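Local coordinates for 2-keto-3-deoxygluconate kinase (PDB 2AFB), which probably phosphorylates the sugar acid 2-keto-3-deoxygluconate at the expense of ATP, as a carbohydrate kinase of the pfkB (ribokinase-like) family, at residues A[144-149]-A[192-196]; A[175-179]-A[209-214]; A[17-21]-A[62-67]. All blocks are in the same frame, centred on the assembly; numbering follows the deposited sequence.

The three contacts lie along one nine-strand sheet, the core of the ribokinase-like fold. Contact 3 pairs strands 14-18 and 60-67; next to 14-18 runs strand 139-145, which enters contact 1, followed by strand 172-176, which enters contact 2. Contacts 1 and 2 have centres about 9 Å apart and share backbone pairing, with Gly146 N 3.0 Å from Asp176 O. Contacts 1 and 3 lie about 15 Å apart between centres and meet where Thr148 packs on Phe18. Contacts 2 and 3 do not touch, their nearest atoms being about 9 Å apart. Each includes residues following the C-terminal end of a parallel strand, the edge along which ribokinase relatives bind substrates.

Contact 1: residues A[144-149]-A[192-196]; sequences FSGITP and VMIPF
Met193, a selenomethionine in this crystal, reaches Gly146 by folding its chain: CG is anti to the carbonyl carbon, and bends at chi2 (-73°) and chi3 (-70°) turn the end of the side chain toward 144-149. Its methyl CE stops 3.6 Å from Gly146 CA. The approach depends on a bare alpha carbon, since a CB modelled on Gly146 would fall 3.1 Å from Met193 CE. Pro149 crosses the Met193 side chain at about a right angle, with its CG 4.0 Å from Met193 SE. The same CG meets the Phe196 ring at its edge, 4.2 Å from CE2, while Pro149 CB touches Val192 CG1 at 4.0 Å. Phe144 joins more loosely, its CZ 4.4 Å from Phe196 CB, and Leu159 and Leu163 of helix 155-169 pack against this group.

The loop has its own polar frame: a type I turn from Ser145 to Thr148 and an ST turn, in which Ile147 N donates to Ser145 OG at 3.2 Å. Both hydroxyls, Ser145 OG and Thr148 OG1, bond to Glu47 OE2. With no hydrogen bond between strand end and helix, the contact itself rests on apolar fit and shape.

Contact 2: residues A[175-179]-A[209-214]; sequences CDLNY and DIEKVL
Tyr179 and Lys212 meet ring to aliphatic chain. Lys212 CB sits over one face of the ring, 4.0 Å from its centroid and 18° off the normal, a CH-pi contact; the chain then bends and carries its amine away. Tyr179 CG lies anti to its own backbone N, which sets the ring beside the helix while CB still touches Val213 CG2 at 3.7 Å. Leu177 inserts its two methyls differently: CD2 meets Val213 CG1 at 4.1 Å, and CD1 approaches Leu214 CG, also at 4.1 Å.

Beside this apolar packing, the Asp209 carboxylate faces the turn after the strand. Tyr179 N donates to Asp209 OD1 at 2.8 Å (N-H...O 146°), arriving from above the carboxylate plane, 57° out of it. Water 3 also donates to Asp209 OD1, at 2.9 Å, and links it to Tyr179 O. The Asp176 carboxylate is steeply inclined to that of Asp209, with Asp176 OD1 4.0 Å from Asp209 OD2. With an alanine at Asp209 the carboxylate is gone, and Tyr179 N would probably be left without this acceptor and the turn freer to shift.

Asn206 and Asp209 have the spacing of, and probably correspond to, the family's NxxE motif, with aspartate in the place of the glutamate, and Asn206 OD1 accepts from Asp209 N. Strand 172-176 lies between strands 139-145 and 202-205; Met193 of helix 186-196 packs on Leu177 and Val213, and helix 230-244 meets Ile210 and Leu214 from another side.

Contact 3: residues A[17-21]-A[62-67]; sequences TFGEI and YFVTKL
Thr65 and Gly19 are joined by a short side-chain bond: Thr65 OG1 donates to Gly19 O at 2.6 Å, in the carbonyl plane, with a C=O...donor angle of 155°. Having OG1 anti to the backbone N, Thr65 points the hydroxyl at the chain leaving the neighbouring strand. Water 4 donates to the same OG1 and accepts from Ile21 N, adding a second link beyond the regular pairing.

That pairing is parallel. Thr17 N donates to Tyr62 O at 3.1 Å, Val64 N to Thr17 O at 2.7 Å, and Gly19 N to Val64 O at 3.3 Å, the last bond almost straight at the acceptor (179°). Thr17 bridges to Phe63 and Phe18 to Val64, and the two pairs lie on opposite faces of the sheet.

On the Thr17 face, OG1 comes in at the edge of the Phe63 ring, in its plane, 3.1 Å from CD1, with the two side chains crossing near a right angle. The hydroxyl's polar partner is Glu47 O. Farther round the ring, Ile21 CB rests 3.8 Å from Phe63 CE2, and Ile21 CG2 extends the apolar row to Leu67 CD2, at 3.8 Å. On the other face, Phe18 CD1 packs on Val64 CG1 at 3.8 Å.

Helices 46-56 and 71-82 cover Phe63 and Ile21 through Ala48 and Leu80. Across the sheet, Phe18 meets helix 155-169 and stands edge-to-face with Phe130 and Trp132, while strand 90-92 flanks 60-67 on its outer side.

Contact 1: residues A[144-149]-A[192-196]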
loop_
_atom_site.group_PDB
_atom_site.type_symbol
_atom_site.label_atom_id
_atom_site.label_comp_id
_atom_site.label_asym_id
_atom_site.label_seq_id
_atom_site.Cartn_x
_atom_site.Cartn_y
_atom_site.Cartn_z
ATOM N N PHE A 144 -16.752 -18.846 27.871
ATOM C CA PHE A 144 -16.280 -19.786 26.831
ATOM C C PHE A 144 -17.316 -19.847 25.739
ATOM O O PHE A 144 -18.441 -19.343 25.930
ATOM C CB PHE A 144 -15.963 -21.223 27.361
ATOM C CG PHE A 144 -17.180 -22.024 27.828
ATOM C CD1 PHE A 144 -17.806 -21.742 29.045
ATOM C CD2 PHE A 144 -17.671 -23.076 27.064
ATOM C CE1 PHE A 144 -18.906 -22.485 29.459
ATOM C CE2 PHE A 144 -18.749 -23.791 27.450
ATOM C CZ PHE A 144 -19.380 -23.500 28.650
ATOM N N SER A 145 -16.923 -20.402 24.575
ATOM C CA SER A 145 -17.879 -20.651 23.506
ATOM C C SER A 145 -17.844 -22.090 22.986
ATOM O O SER A 145 -16.845 -22.806 23.161
ATOM C CB SER A 145 -17.663 -19.685 22.363
ATOM O OG SER A 145 -16.881 -20.289 21.364
ATOM N N GLY A 146 -18.929 -22.503 22.321
ATOM C CA GLY A 146 -19.031 -23.868 21.737
ATOM C C GLY A 146 -18.092 -24.178 20.558
ATOM O O GLY A 146 -18.006 -25.311 20.064
ATOM N N ILE A 147 -17.381 -23.170 20.087
ATOM C CA ILE A 147 -16.364 -23.392 19.089
ATOM C C ILE A 147 -15.236 -24.240 19.662
ATOM O O ILE A 147 -14.638 -25.031 18.941
ATOM C CB ILE A 147 -15.811 -22.052 18.581
ATOM C CG1 ILE A 147 -16.782 -21.472 17.555
ATOM C CG2 ILE A 147 -14.447 -22.226 17.927
ATOM C CD1 ILE A 147 -16.740 -20.006 17.488
ATOM N N THR A 148 -14.950 -24.096 20.951
ATOM C CA THR A 148 -13.740 -24.687 21.538
ATOM C C THR A 148 -13.690 -26.214 21.805
ATOM O O THR A 148 -12.723 -26.854 21.484
ATOM C CB THR A 148 -13.393 -23.916 22.811
ATOM O OG1 THR A 148 -13.219 -22.550 22.439
ATOM C CG2 THR A 148 -12.085 -24.410 23.386
ATOM N N PRO A 149 -14.730 -26.799 22.414
ATOM C CA PRO A 149 -14.639 -28.220 22.697
ATOM C C PRO A 149 -14.215 -29.080 21.499
ATOM O O PRO A 149 -13.351 -29.932 21.653
ATOM C CB PRO A 149 -16.058 -28.579 23.188
ATOM C CG PRO A 149 -16.545 -27.304 23.838
ATOM C CD PRO A 149 -15.987 -26.210 22.913
ATOM N N VAL A 192 -22.022 -33.105 24.096
ATOM C CA VAL A 192 -20.987 -32.402 24.860
ATOM C C VAL A 192 -21.474 -31.134 25.584
ATOM O O VAL A 192 -21.093 -30.851 26.728
ATOM C CB VAL A 192 -19.788 -31.992 23.911
ATOM C CG1 VAL A 192 -18.772 -31.120 24.645
ATOM C CG2 VAL A 192 -19.102 -33.263 23.348
HETATM N N MSE A 193 -22.300 -30.352 24.914
HETATM C CA MSE A 193 -22.653 -29.048 25.445
HETATM C C MSE A 193 -23.774 -29.079 26.483
HETATM O O MSE A 193 -23.852 -28.210 27.336
HETATM C CB MSE A 193 -23.049 -28.156 24.300
HETATM C CG MSE A 193 -21.894 -27.943 23.333
HETATM SE SE MSE A 193 -20.485 -26.715 24.145
HETATM C CE MSE A 193 -21.530 -24.926 24.108
ATOM N N ILE A 194 -24.670 -30.045 26.386
ATOM C CA ILE A 194 -25.816 -30.078 27.289
ATOM C C ILE A 194 -25.311 -30.287 28.699
ATOM O O ILE A 194 -25.652 -29.499 29.563
ATOM C CB ILE A 194 -26.914 -31.073 26.820
ATOM C CG1 ILE A 194 -27.768 -30.367 25.778
ATOM C CG2 ILE A 194 -27.797 -31.569 27.991
ATOM C CD1 ILE A 194 -28.531 -31.263 24.823
ATOM N N PRO A 195 -24.432 -31.285 28.928
ATOM C CA PRO A 195 -23.838 -31.373 30.268
ATOM C C PRO A 195 -23.184 -30.103 30.801
ATOM O O PRO A 195 -23.314 -29.818 31.963
ATOM C CB PRO A 195 -22.813 -32.505 30.128
ATOM C CG PRO A 195 -23.422 -33.393 29.106
ATOM C CD PRO A 195 -23.961 -32.381 28.069
ATOM N N PHE A 196 -22.540 -29.309 29.948
ATOM C CA PHE A 196 -21.910 -28.083 30.424
ATOM C C PHE A 196 -22.927 -27.036 30.888
ATOM O O PHE A 196 -22.590 -26.125 31.641
ATOM C CB PHE A 196 -21.015 -27.473 29.341
ATOM C CG PHE A 196 -19.766 -28.267 29.019
ATOM C CD1 PHE A 196 -19.114 -29.056 29.971
ATOM C CD2 PHE A 196 -19.212 -28.178 27.765
ATOM C CE1 PHE A 196 -17.950 -29.763 29.654
ATOM C CE2 PHE A 196 -18.047 -28.892 27.437
ATOM C CZ PHE A 196 -17.417 -29.674 28.381
#

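Contact 2: residues A[175-179]-A[209-214]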
loop_
_atom_site.group_PDB
_atom_site.type_symbol
_atom_site.label_atom_id
_atom_site.label_comp_id
_atom_site.label_asym_id
_atom_site.label_seq_id
_atom_site.Cartn_x
_atom_site.Cartn_y
_atom_site.Cartn_z
ATOM N N CYS A 175 -21.624 -18.722 28.434
ATOM C CA CYS A 175 -21.327 -19.503 27.246
ATOM C C CYS A 175 -22.045 -18.898 26.036
ATOM O O CYS A 175 -23.248 -18.704 26.074
ATOM C CB CYS A 175 -21.809 -20.940 27.433
ATOM S SG CYS A 175 -21.569 -22.052 26.012
ATOM N N ASP A 176 -21.304 -18.609 24.984
ATOM C CA ASP A 176 -21.884 -18.365 23.658
ATOM C C ASP A 176 -21.853 -19.692 22.871
ATOM O O ASP A 176 -20.794 -20.201 22.575
ATOM C CB ASP A 176 -21.076 -17.276 22.910
ATOM C CG ASP A 176 -21.691 -16.875 21.541
ATOM O OD1 ASP A 176 -22.499 -17.664 20.951
ATOM O OD2 ASP A 176 -21.335 -15.758 21.057
ATOM N N LEU A 177 -23.023 -20.226 22.533
ATOM C CA LEU A 177 -23.121 -21.546 21.972
ATOM C C LEU A 177 -22.352 -21.690 20.662
ATOM O O LEU A 177 -21.749 -22.732 20.433
ATOM C CB LEU A 177 -24.581 -21.958 21.768
ATOM C CG LEU A 177 -25.493 -22.099 22.984
ATOM C CD1 LEU A 177 -26.880 -22.522 22.457
ATOM C CD2 LEU A 177 -24.971 -23.132 23.947
ATOM N N ASN A 178 -22.349 -20.669 19.821
ATOM C CA ASN A 178 -21.518 -20.685 18.609
ATOM C C ASN A 178 -21.447 -22.035 17.869
ATOM O O ASN A 178 -20.348 -22.582 17.669
ATOM C CB ASN A 178 -20.078 -20.271 18.970
ATOM C CG ASN A 178 -19.804 -18.808 18.737
ATOM O OD1 ASN A 178 -20.412 -18.156 17.876
ATOM N ND2 ASN A 178 -18.870 -18.279 19.505
ATOM N N TYR A 179 -22.594 -22.587 17.495
ATOM C CA TYR A 179 -22.608 -23.830 16.732
ATOM C C TYR A 179 -21.970 -23.609 15.362
ATOM O O TYR A 179 -22.336 -22.687 14.645
ATOM C CB TYR A 179 -24.009 -24.423 16.515
ATOM C CG TYR A 179 -23.966 -25.717 15.709
ATOM C CD1 TYR A 179 -23.398 -26.874 16.235
ATOM C CD2 TYR A 179 -24.432 -25.769 14.388
ATOM C CE1 TYR A 179 -23.336 -28.061 15.491
ATOM C CE2 TYR A 179 -24.348 -26.938 13.636
ATOM C CZ TYR A 179 -23.797 -28.078 14.185
ATOM O OH TYR A 179 -23.739 -29.237 13.427
ATOM N N ASP A 209 -28.218 -21.753 16.938
ATOM C CA ASP A 209 -27.443 -22.315 18.031
ATOM C C ASP A 209 -28.382 -23.094 18.992
ATOM O O ASP A 209 -28.089 -24.200 19.403
ATOM C CB ASP A 209 -26.679 -21.235 18.846
ATOM C CG ASP A 209 -25.550 -20.512 18.096
ATOM O OD1 ASP A 209 -24.924 -21.052 17.128
ATOM O OD2 ASP A 209 -25.253 -19.361 18.549
ATOM N N ILE A 210 -29.529 -22.526 19.335
ATOM C CA ILE A 210 -30.440 -23.167 20.294
ATOM C C ILE A 210 -31.115 -24.400 19.717
ATOM O O ILE A 210 -31.247 -25.386 20.424
ATOM C CB ILE A 210 -31.506 -22.185 20.796
ATOM C CG1 ILE A 210 -30.823 -20.977 21.470
ATOM C CG2 ILE A 210 -32.536 -22.875 21.741
ATOM C CD1 ILE A 210 -31.762 -19.906 21.932
ATOM N N GLU A 211 -31.569 -24.357 18.470
ATOM C CA GLU A 211 -32.148 -25.556 17.842
ATOM C C GLU A 211 -31.080 -26.637 17.816
ATOM O O GLU A 211 -31.323 -27.739 18.262
ATOM C CB GLU A 211 -32.675 -25.291 16.428
ATOM N N LYS A 212 -29.888 -26.313 17.337
ATOM C CA LYS A 212 -28.858 -27.320 17.087
ATOM C C LYS A 212 -28.236 -27.866 18.353
ATOM O O LYS A 212 -28.130 -29.076 18.517
ATOM C CB LYS A 212 -27.724 -26.774 16.218
ATOM C CG LYS A 212 -28.071 -26.544 14.741
ATOM C CD LYS A 212 -28.429 -27.841 14.013
ATOM C CE LYS A 212 -28.426 -27.664 12.471
ATOM N NZ LYS A 212 -29.401 -28.616 11.849
ATOM N N VAL A 213 -27.778 -26.979 19.224
ATOM C CA VAL A 213 -27.003 -27.416 20.376
ATOM C C VAL A 213 -27.882 -27.854 21.537
ATOM O O VAL A 213 -27.486 -28.692 22.317
ATOM C CB VAL A 213 -26.043 -26.316 20.866
ATOM C CG1 VAL A 213 -25.267 -26.788 22.101
ATOM C CG2 VAL A 213 -25.091 -25.935 19.758
ATOM N N LEU A 214 -29.046 -27.244 21.682
ATOM C CA LEU A 214 -29.896 -27.534 22.802
ATOM C C LEU A 214 -31.111 -28.349 22.398
ATOM O O LEU A 214 -31.806 -28.871 23.260
ATOM C CB LEU A 214 -30.320 -26.244 23.509
ATOM C CG LEU A 214 -29.231 -25.418 24.203
ATOM C CD1 LEU A 214 -29.895 -24.321 25.051
ATOM C CD2 LEU A 214 -28.294 -26.254 25.065
HETATM O O HOH W 1 -23.738 -17.250 18.764
HETATM O O HOH W 2 -23.309 -18.941 16.205
HETATM O O HOH W 3 -25.265 -21.620 14.323
#

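Contact 3: residues A[17-21]-A[62-67]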
loop_
_atom_site.group_PDB
_atom_site.type_symbol
_atom_site.label_atom_id
_atom_site.label_comp_id
_atom_site.label_asym_id
_atom_site.label_seq_id
_atom_site.Cartn_x
_atom_site.Cartn_y
_atom_site.Cartn_z
ATOM N N THR A 17 -11.492 -15.431 29.866
ATOM C CA THR A 17 -12.048 -16.139 28.725
ATOM C C THR A 17 -11.009 -17.128 28.217
ATOM O O THR A 17 -9.798 -16.996 28.484
ATOM C CB THR A 17 -12.502 -15.197 27.567
ATOM O OG1 THR A 17 -11.393 -14.899 26.713
ATOM C CG2 THR A 17 -13.078 -13.934 28.075
ATOM N N PHE A 18 -11.496 -18.125 27.496
ATOM C CA PHE A 18 -10.675 -19.251 27.081
ATOM C C PHE A 18 -11.068 -19.686 25.721
ATOM O O PHE A 18 -12.232 -19.908 25.456
ATOM C CB PHE A 18 -10.927 -20.438 27.988
ATOM C CG PHE A 18 -10.238 -21.719 27.555
ATOM C CD1 PHE A 18 -8.871 -21.823 27.586
ATOM C CD2 PHE A 18 -10.978 -22.840 27.182
ATOM C CE1 PHE A 18 -8.229 -22.997 27.213
ATOM C CE2 PHE A 18 -10.339 -24.046 26.811
ATOM C CZ PHE A 18 -8.973 -24.111 26.828
ATOM N N GLY A 19 -10.076 -19.885 24.889
ATOM C CA GLY A 19 -10.296 -20.491 23.603
ATOM C C GLY A 19 -9.094 -20.330 22.708
ATOM O O GLY A 19 -7.971 -20.306 23.197
ATOM N N GLU A 20 -9.353 -20.258 21.403
ATOM C CA GLU A 20 -8.291 -20.141 20.369
ATOM C C GLU A 20 -8.238 -18.789 19.715
ATOM O O GLU A 20 -9.261 -18.270 19.278
ATOM C CB GLU A 20 -8.462 -21.207 19.259
ATOM C CG GLU A 20 -7.445 -21.070 18.130
ATOM C CD GLU A 20 -7.235 -22.333 17.264
ATOM O OE1 GLU A 20 -8.200 -23.079 17.020
ATOM O OE2 GLU A 20 -6.110 -22.542 16.764
ATOM N N ILE A 21 -7.034 -18.255 19.616
ATOM C CA ILE A 21 -6.776 -17.100 18.804
ATOM C C ILE A 21 -5.960 -17.493 17.577
ATOM O O ILE A 21 -5.026 -18.303 17.647
ATOM C CB ILE A 21 -6.139 -15.966 19.629
ATOM C CG1 ILE A 21 -6.142 -14.684 18.794
ATOM C CG2 ILE A 21 -4.748 -16.356 20.137
ATOM C CD1 ILE A 21 -5.737 -13.443 19.485
ATOM N N TYR A 62 -8.433 -11.292 31.140
ATOM C CA TYR A 62 -7.335 -12.224 30.825
ATOM C C TYR A 62 -7.850 -13.193 29.795
ATOM O O TYR A 62 -8.964 -13.696 29.915
ATOM C CB TYR A 62 -6.894 -13.021 32.037
ATOM C CG TYR A 62 -6.352 -12.208 33.164
ATOM C CD1 TYR A 62 -7.185 -11.451 33.965
ATOM C CD2 TYR A 62 -4.986 -12.231 33.469
ATOM C CE1 TYR A 62 -6.665 -10.692 35.028
ATOM C CE2 TYR A 62 -4.467 -11.497 34.537
ATOM C CZ TYR A 62 -5.322 -10.732 35.305
ATOM O OH TYR A 62 -4.817 -10.001 36.363
ATOM N N PHE A 63 -7.031 -13.470 28.794
ATOM C CA PHE A 63 -7.377 -14.481 27.818
ATOM C C PHE A 63 -6.472 -15.681 28.049
ATOM O O PHE A 63 -5.250 -15.554 28.120
ATOM C CB PHE A 63 -7.172 -13.954 26.404
ATOM C CG PHE A 63 -7.464 -14.956 25.331
ATOM C CD1 PHE A 63 -8.705 -15.519 25.241
ATOM C CD2 PHE A 63 -6.504 -15.285 24.364
ATOM C CE1 PHE A 63 -9.010 -16.426 24.254
ATOM C CE2 PHE A 63 -6.800 -16.171 23.370
ATOM C CZ PHE A 63 -8.077 -16.745 23.304
ATOM N N VAL A 64 -7.093 -16.848 28.148
ATOM C CA VAL A 64 -6.372 -18.070 28.398
ATOM C C VAL A 64 -6.325 -18.889 27.107
ATOM O O VAL A 64 -7.350 -19.162 26.516
ATOM C CB VAL A 64 -7.059 -18.879 29.486
ATOM C CG1 VAL A 64 -6.268 -20.182 29.765
ATOM C CG2 VAL A 64 -7.223 -18.025 30.710
ATOM N N THR A 65 -5.129 -19.285 26.703
ATOM C CA THR A 65 -4.933 -20.070 25.498
ATOM C C THR A 65 -3.513 -20.660 25.514
ATOM O O THR A 65 -2.802 -20.568 26.517
ATOM C CB THR A 65 -5.197 -19.250 24.198
ATOM O OG1 THR A 65 -5.425 -20.153 23.121
ATOM C CG2 THR A 65 -4.038 -18.314 23.815
ATOM N N LYS A 66 -3.153 -21.323 24.417
ATOM C CA LYS A 66 -1.800 -21.795 24.159
ATOM C C LYS A 66 -1.408 -21.262 22.785
ATOM O O LYS A 66 -2.215 -21.281 21.832
ATOM C CB LYS A 66 -1.720 -23.360 24.215
ATOM C CG LYS A 66 -0.320 -23.874 24.309
ATOM C CD LYS A 66 -0.251 -25.362 24.329
ATOM C CE LYS A 66 1.141 -25.872 24.795
ATOM N NZ LYS A 66 1.181 -27.399 24.830
ATOM N N LEU A 67 -0.193 -20.721 22.711
ATOM C CA LEU A 67 0.398 -20.284 21.462
ATOM C C LEU A 67 1.791 -20.826 21.325
ATOM O O LEU A 67 2.458 -21.035 22.340
ATOM C CB LEU A 67 0.483 -18.756 21.421
ATOM C CG LEU A 67 -0.886 -18.080 21.374
ATOM C CD1 LEU A 67 -0.765 -16.614 21.594
ATOM C CD2 LEU A 67 -1.545 -18.377 20.038
HETATM O O HOH W 4 -4.787 -19.954 20.413
#